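Local coordinates for protein chaperone SycD (Chlamydia pneumoniae, PDB 4NRH) that binds CopN as a type III secretion chaperone of the LcrH/SycD family, in a gatekeeper complex that probably directs secretion of the translocators, at residues I80-F83 / R84-F88; F98-G101 / A102-M106; Y117-T120 / A121-D125. One frame throughout, in Å; residues are numbered along the deposited sequence.

Contact 1: I80-F83 / R84-F88; sequences ITVF and RWLVF
I80 meets R84 one helical turn on, the two side chains running side by side in the same direction. Its branch CG2, placed opposite the backbone N by chi1 of -71°, sits over one face of the R84 guanidinium, offset toward the rim, with CG2 3.3 Å from R84 NH1. The arginine chain is extended from CG to NE, which carries the flat group back along the isoleucine, and the turn beneath is closed by R84 N to I80 O at 3.1 Å. The guanidinium also lies close to Q112, and the side chain touches E32 of helix 31-35.

From W85 N to T81 O, 3.4 Å, the helical bond is weak. The indole passes obliquely by this carbonyl, with W85 CD1 3.2 Å from T81 O, while T81 CG2 runs alongside the ring; T81 OG1 is bonded to A77 O. The indole also packs edge-to-face with F27.

These residues belong to helix 76-89, which packs between helices 57-72 and 94-106 in the manner of the helical stacks of tetratricopeptide proteins, consistent with the LcrH/SycD family. V82 faces helix 57-72, as does L86; V82 CG1 lies 4.3 Å from L86 CD1, and both side chains touch V63. L86 N donates to V82 O.

F83 turns to the other neighbour, resting on S99 and S103. L86 CD1 comes to the edge of its ring, near the ring plane, 3.9 Å from F83 CD1. V87 N closes the last turn on F83 O at 2.9 Å, and V87 CG2 lies against the same oxygen, the valine side chain also packing on W97.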
# COMPACT_ATOMS: atom_id res chain seq x y z
N ILE D 80 -14.04 -1.09 -16.36
CA ILE D 80 -12.81 -0.29 -16.37
C ILE D 80 -11.93 -0.64 -15.18
O ILE D 80 -10.71 -0.80 -15.32
CB ILE D 80 -13.13 1.22 -16.37
CG1 ILE D 80 -13.72 1.64 -17.72
CG2 ILE D 80 -11.88 2.03 -16.09
CD1 ILE D 80 -14.31 3.03 -17.73
N THR D 81 -12.54 -0.75 -14.01
CA THR D 81 -11.84 -1.16 -12.80
C THR D 81 -11.11 -2.50 -12.99
O THR D 81 -9.94 -2.63 -12.66
CB THR D 81 -12.80 -1.29 -11.60
OG1 THR D 81 -13.34 -0.00 -11.28
CG2 THR D 81 -12.07 -1.85 -10.38
N VAL D 82 -11.83 -3.47 -13.55
CA VAL D 82 -11.30 -4.81 -13.74
C VAL D 82 -10.15 -4.87 -14.75
O VAL D 82 -9.11 -5.47 -14.49
CB VAL D 82 -12.41 -5.78 -14.20
CG1 VAL D 82 -11.82 -7.13 -14.59
CG2 VAL D 82 -13.46 -5.94 -13.11
N PHE D 83 -10.35 -4.23 -15.90
CA PHE D 83 -9.35 -4.27 -16.97
C PHE D 83 -8.04 -3.58 -16.59
O PHE D 83 -6.97 -4.00 -17.00
CB PHE D 83 -9.91 -3.66 -18.26
CG PHE D 83 -11.04 -4.46 -18.86
CD1 PHE D 83 -10.96 -5.84 -18.95
CD2 PHE D 83 -12.18 -3.83 -19.33
CE1 PHE D 83 -11.99 -6.58 -19.49
CE2 PHE D 83 -13.22 -4.56 -19.88
CZ PHE D 83 -13.12 -5.94 -19.96
N ARG D 84 -8.14 -2.51 -15.80
CA ARG D 84 -6.94 -1.84 -15.29
C ARG D 84 -6.11 -2.78 -14.42
O ARG D 84 -4.88 -2.78 -14.50
CB ARG D 84 -7.30 -0.58 -14.51
CG ARG D 84 -7.82 0.56 -15.38
CD ARG D 84 -7.60 1.91 -14.71
NE ARG D 84 -7.93 3.02 -15.58
CZ ARG D 84 -8.92 3.88 -15.36
NH1 ARG D 84 -9.68 3.76 -14.27
NH2 ARG D 84 -9.16 4.87 -16.21
N TRP D 85 -6.78 -3.56 -13.58
CA TRP D 85 -6.11 -4.56 -12.75
C TRP D 85 -5.42 -5.61 -13.61
O TRP D 85 -4.28 -6.01 -13.34
CB TRP D 85 -7.09 -5.23 -11.79
CG TRP D 85 -7.31 -4.48 -10.51
CD1 TRP D 85 -8.44 -3.84 -10.12
CD2 TRP D 85 -6.35 -4.30 -9.46
NE1 TRP D 85 -8.26 -3.26 -8.88
CE2 TRP D 85 -6.98 -3.53 -8.46
CE3 TRP D 85 -5.03 -4.71 -9.26
CZ2 TRP D 85 -6.34 -3.17 -7.28
CZ3 TRP D 85 -4.39 -4.35 -8.09
CH2 TRP D 85 -5.04 -3.58 -7.12
N LEU D 86 -6.11 -6.06 -14.65
CA LEU D 86 -5.57 -7.05 -15.58
C LEU D 86 -4.33 -6.51 -16.29
O LEU D 86 -3.33 -7.21 -16.45
CB LEU D 86 -6.62 -7.45 -16.61
CG LEU D 86 -7.70 -8.42 -16.13
CD1 LEU D 86 -8.76 -8.58 -17.19
CD2 LEU D 86 -7.09 -9.76 -15.76
N VAL D 87 -4.41 -5.25 -16.71
CA VAL D 87 -3.30 -4.58 -17.37
C VAL D 87 -2.14 -4.40 -16.39
O VAL D 87 -0.97 -4.51 -16.77
CB VAL D 87 -3.74 -3.22 -17.95
CG1 VAL D 87 -2.57 -2.26 -18.07
CG2 VAL D 87 -4.43 -3.41 -19.29
N PHE D 88 -2.47 -4.16 -15.13
CA PHE D 88 -1.47 -4.05 -14.07
C PHE D 88 -0.70 -5.36 -13.90
O PHE D 88 0.51 -5.36 -13.72
CB PHE D 88 -2.13 -3.64 -12.75
CG PHE D 88 -1.24 -3.79 -11.55
CD1 PHE D 88 -0.35 -2.79 -11.20
CD2 PHE D 88 -1.31 -4.93 -10.75
CE1 PHE D 88 0.47 -2.92 -10.09
CE2 PHE D 88 -0.50 -5.06 -9.64
CZ PHE D 88 0.39 -4.06 -9.31

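Contact 2: F98-G101 / A102-M106; sequences FSLG and ASLHM
Helix 94-106 lies within the tetratricopeptide repeat region, and along it S103 reaches back one turn to the carbonyl of S99. S99 O accepts two bonds from the same residue, S103 N at 3.1 Å and S103 OG at 3.0 Å, and they arrive from opposite faces of the carbonyl plane. The hydroxyl is placed for this because OG stands beside the backbone N, chi1 -67°, leaning back toward the preceding turn. S103 OG is also hydrogen-bonded to S79 OG, and S99 OG to Y64 OH, so both serines tie this helix to the helices before it.

On another side L100 and L104 meet through methyl groups: L100 CD1 lies 3.9 Å from L104 CD1, with the leucine chains set at a slant to each other. L104 CG lies 3.3 Å from L100 O, beside the bond L104 N makes to that oxygen at 3.0 Å.

G101 brings no side chain, and its carbonyl takes H105 N at 2.8 Å while H105 CB sits 3.2 Å from G101 O. The imidazole leads away toward Y117, its hydrogen-bond partner. A102 N donates to F98 O, and A102 CB rests 3.6 Å from F98 O. Y117 OH of helix 110-123 comes close to G101 O and A102 CA, and G101 is the small residue that ends the W-x-x-L-G pattern of the tetratricopeptide repeat.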
# COMPACT_ATOMS: atom_id res chain seq x y z
N PHE D 98 -7.43 -3.54 -25.14
CA PHE D 98 -8.48 -3.28 -26.12
C PHE D 98 -9.84 -3.16 -25.43
O PHE D 98 -10.61 -2.25 -25.72
CB PHE D 98 -8.52 -4.39 -27.18
CG PHE D 98 -9.06 -3.95 -28.51
CD1 PHE D 98 -9.49 -2.64 -28.71
CD2 PHE D 98 -9.12 -4.83 -29.57
CE1 PHE D 98 -9.98 -2.24 -29.93
CE2 PHE D 98 -9.61 -4.43 -30.80
CZ PHE D 98 -10.04 -3.13 -30.98
N SER D 99 -10.11 -4.08 -24.52
CA SER D 99 -11.35 -4.06 -23.76
C SER D 99 -11.39 -2.87 -22.81
O SER D 99 -12.46 -2.32 -22.53
CB SER D 99 -11.52 -5.37 -22.99
OG SER D 99 -11.69 -6.47 -23.87
N LEU D 100 -10.22 -2.48 -22.31
CA LEU D 100 -10.11 -1.29 -21.47
C LEU D 100 -10.44 -0.05 -22.30
O LEU D 100 -11.15 0.84 -21.85
CB LEU D 100 -8.72 -1.18 -20.86
CG LEU D 100 -8.40 0.12 -20.10
CD1 LEU D 100 -9.43 0.38 -19.01
CD2 LEU D 100 -6.99 0.08 -19.53
N GLY D 101 -9.90 -0.01 -23.52
CA GLY D 101 -10.15 1.09 -24.43
C GLY D 101 -11.61 1.21 -24.81
O GLY D 101 -12.16 2.31 -24.84
N ALA D 102 -12.24 0.08 -25.10
CA ALA D 102 -13.65 0.05 -25.47
C ALA D 102 -14.54 0.53 -24.33
O ALA D 102 -15.51 1.25 -24.55
CB ALA D 102 -14.06 -1.36 -25.89
N SER D 103 -14.20 0.14 -23.11
CA SER D 103 -14.96 0.54 -21.93
C SER D 103 -14.84 2.04 -21.68
O SER D 103 -15.84 2.70 -21.37
CB SER D 103 -14.48 -0.24 -20.70
OG SER D 103 -14.78 -1.61 -20.82
N LEU D 104 -13.63 2.57 -21.81
CA LEU D 104 -13.40 4.00 -21.70
C LEU D 104 -14.11 4.75 -22.83
O LEU D 104 -14.64 5.85 -22.62
CB LEU D 104 -11.90 4.32 -21.72
CG LEU D 104 -11.08 3.82 -20.53
CD1 LEU D 104 -9.60 3.83 -20.86
CD2 LEU D 104 -11.37 4.65 -19.29
N HIS D 105 -14.11 4.16 -24.01
CA HIS D 105 -14.79 4.71 -25.18
C HIS D 105 -16.29 4.87 -24.89
O HIS D 105 -16.86 5.94 -25.11
CB HIS D 105 -14.57 3.82 -26.40
CG HIS D 105 -15.07 4.39 -27.69
ND1 HIS D 105 -14.61 3.97 -28.92
CD2 HIS D 105 -16.00 5.35 -27.95
CE1 HIS D 105 -15.22 4.65 -29.87
NE2 HIS D 105 -16.07 5.49 -29.31
N MET D 106 -16.91 3.81 -24.40
CA MET D 106 -18.33 3.83 -24.07
C MET D 106 -18.62 4.79 -22.91
O MET D 106 -19.74 5.27 -22.76
CB MET D 106 -18.82 2.43 -23.72
CG MET D 106 -18.73 1.43 -24.87
SD MET D 106 -19.66 1.95 -26.32
CE MET D 106 -21.31 2.12 -25.64

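Contact 3: Y117-T120 / A121-D125; sequences YGVT and AVLRD
With chi1 of -61°, L123 carries CG beside its own backbone N and back over the preceding turn, while V119, chi1 171°, holds CG1 beside its carbonyl carbon and forward along the helix. The two branches therefore meet, V119 CG1 lying 3.8 Å from L123 CD1, the side chains side by side and pointing the same way. Beneath them L123 N donates to V119 O at 2.9 Å, and L123 CG sits 3.3 Å from V119 O. Both residues pack on W97 of helix 94-106.

T120 and R124 form a second pair. The arginine bends at chi3, -75°, so that the guanidinium turns back and passes a face over T120 CG2, with R124 CZ 4.4 Å from T120 CG2, a loose approach. Its polar ends are held by other partners: NH1 in a salt bridge with D127 and NH2 bonded to S94 OG. T120 OG1 is hydrogen-bonded to A116 O.

The bond from R124 N to T120 O, 2.9 Å, is weak because the N-H is strongly bent away from the acceptor; R124 is the first residue to leave helical backbone angles. Earlier turns are regular: A121 N donates to Y117 O at 3.0 Å and V122 N to G118 O at 3.2 Å. V122 CG2 lies 3.3 Å from G118 O.

A121 touches H131 and T120 touches P130, both on helix 129-140. Contacts on both the preceding and the following helix are what the stacked helices of a tetratricopeptide array make, in keeping with the repeat range this helix falls in.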
# COMPACT_ATOMS: atom_id res chain seq x y z
N TYR D 117 -6.09 2.18 -26.84
CA TYR D 117 -6.11 1.76 -28.24
C TYR D 117 -4.71 1.79 -28.84
O TYR D 117 -4.33 0.90 -29.60
CB TYR D 117 -7.06 2.64 -29.06
CG TYR D 117 -8.53 2.39 -28.80
CD1 TYR D 117 -8.99 1.12 -28.46
CD2 TYR D 117 -9.45 3.42 -28.91
CE1 TYR D 117 -10.33 0.89 -28.23
CE2 TYR D 117 -10.80 3.20 -28.69
CZ TYR D 117 -11.23 1.93 -28.35
OH TYR D 117 -12.57 1.71 -28.12
N GLY D 118 -3.96 2.83 -28.51
CA GLY D 118 -2.60 3.00 -29.01
C GLY D 118 -1.67 1.89 -28.55
O GLY D 118 -0.84 1.42 -29.31
N VAL D 119 -1.82 1.49 -27.29
CA VAL D 119 -1.02 0.40 -26.74
C VAL D 119 -1.40 -0.92 -27.41
O VAL D 119 -0.53 -1.74 -27.74
CB VAL D 119 -1.21 0.27 -25.22
CG1 VAL D 119 -0.54 -0.99 -24.70
CG2 VAL D 119 -0.64 1.50 -24.52
N THR D 120 -2.69 -1.12 -27.63
CA THR D 120 -3.19 -2.31 -28.32
C THR D 120 -2.55 -2.44 -29.69
O THR D 120 -2.18 -3.54 -30.11
CB THR D 120 -4.73 -2.28 -28.47
OG1 THR D 120 -5.34 -2.05 -27.19
CG2 THR D 120 -5.24 -3.59 -29.05
N ALA D 121 -2.42 -1.32 -30.39
CA ALA D 121 -1.79 -1.28 -31.70
C ALA D 121 -0.33 -1.75 -31.62
O ALA D 121 0.10 -2.57 -32.43
CB ALA D 121 -1.86 0.12 -32.28
N VAL D 122 0.41 -1.20 -30.66
CA VAL D 122 1.80 -1.57 -30.45
C VAL D 122 1.95 -3.07 -30.20
O VAL D 122 2.83 -3.73 -30.76
CB VAL D 122 2.41 -0.79 -29.26
CG1 VAL D 122 3.81 -1.29 -28.95
CG2 VAL D 122 2.42 0.70 -29.56
N LEU D 123 1.08 -3.61 -29.35
CA LEU D 123 1.13 -5.02 -28.97
C LEU D 123 0.63 -5.92 -30.09
O LEU D 123 0.93 -7.12 -30.13
CB LEU D 123 0.32 -5.26 -27.70
CG LEU D 123 0.78 -4.51 -26.45
CD1 LEU D 123 -0.19 -4.75 -25.30
CD2 LEU D 123 2.19 -4.92 -26.05
N ARG D 124 -0.15 -5.35 -31.01
CA ARG D 124 -0.84 -6.12 -32.03
C ARG D 124 -0.80 -5.38 -33.36
O ARG D 124 -1.82 -4.86 -33.83
CB ARG D 124 -2.29 -6.38 -31.61
CG ARG D 124 -2.95 -7.58 -32.26
CD ARG D 124 -4.46 -7.50 -32.12
NE ARG D 124 -4.92 -7.81 -30.77
CZ ARG D 124 -6.17 -7.64 -30.35
NH1 ARG D 124 -7.08 -7.14 -31.18
NH2 ARG D 124 -6.51 -7.95 -29.11
N ASP D 125 0.39 -5.32 -33.96
CA ASP D 125 0.65 -4.47 -35.12
C ASP D 125 -0.22 -4.76 -36.35
O ASP D 125 -0.57 -3.84 -37.09
CB ASP D 125 2.13 -4.60 -35.52
CG ASP D 125 2.57 -3.50 -36.46
OD1 ASP D 125 1.92 -2.43 -36.48
OD2 ASP D 125 3.57 -3.70 -37.19

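Overall arrangement
The three contacts lie on successive helices, 76-89, 94-106 and 110-123, in series along the chain. Contact 1 and contact 2 have centres about 11 Å apart and touch where I80 CD1 lies 3.7 Å from L104 CD2 and I80 CG1 lies 3.6 Å from S103 CB. Contacts 2 and 3, about 13 Å apart between centres, share a probable hydrogen bond, H105 ND1 to Y117 OH at 3.1 Å. Contacts 1 and 3 do not touch, their nearest atoms being about 7 Å apart, so contact 2 stands between them. Of the three, contact 1 alone meets the bound CopN, through F88 on S278 of the CopN chain.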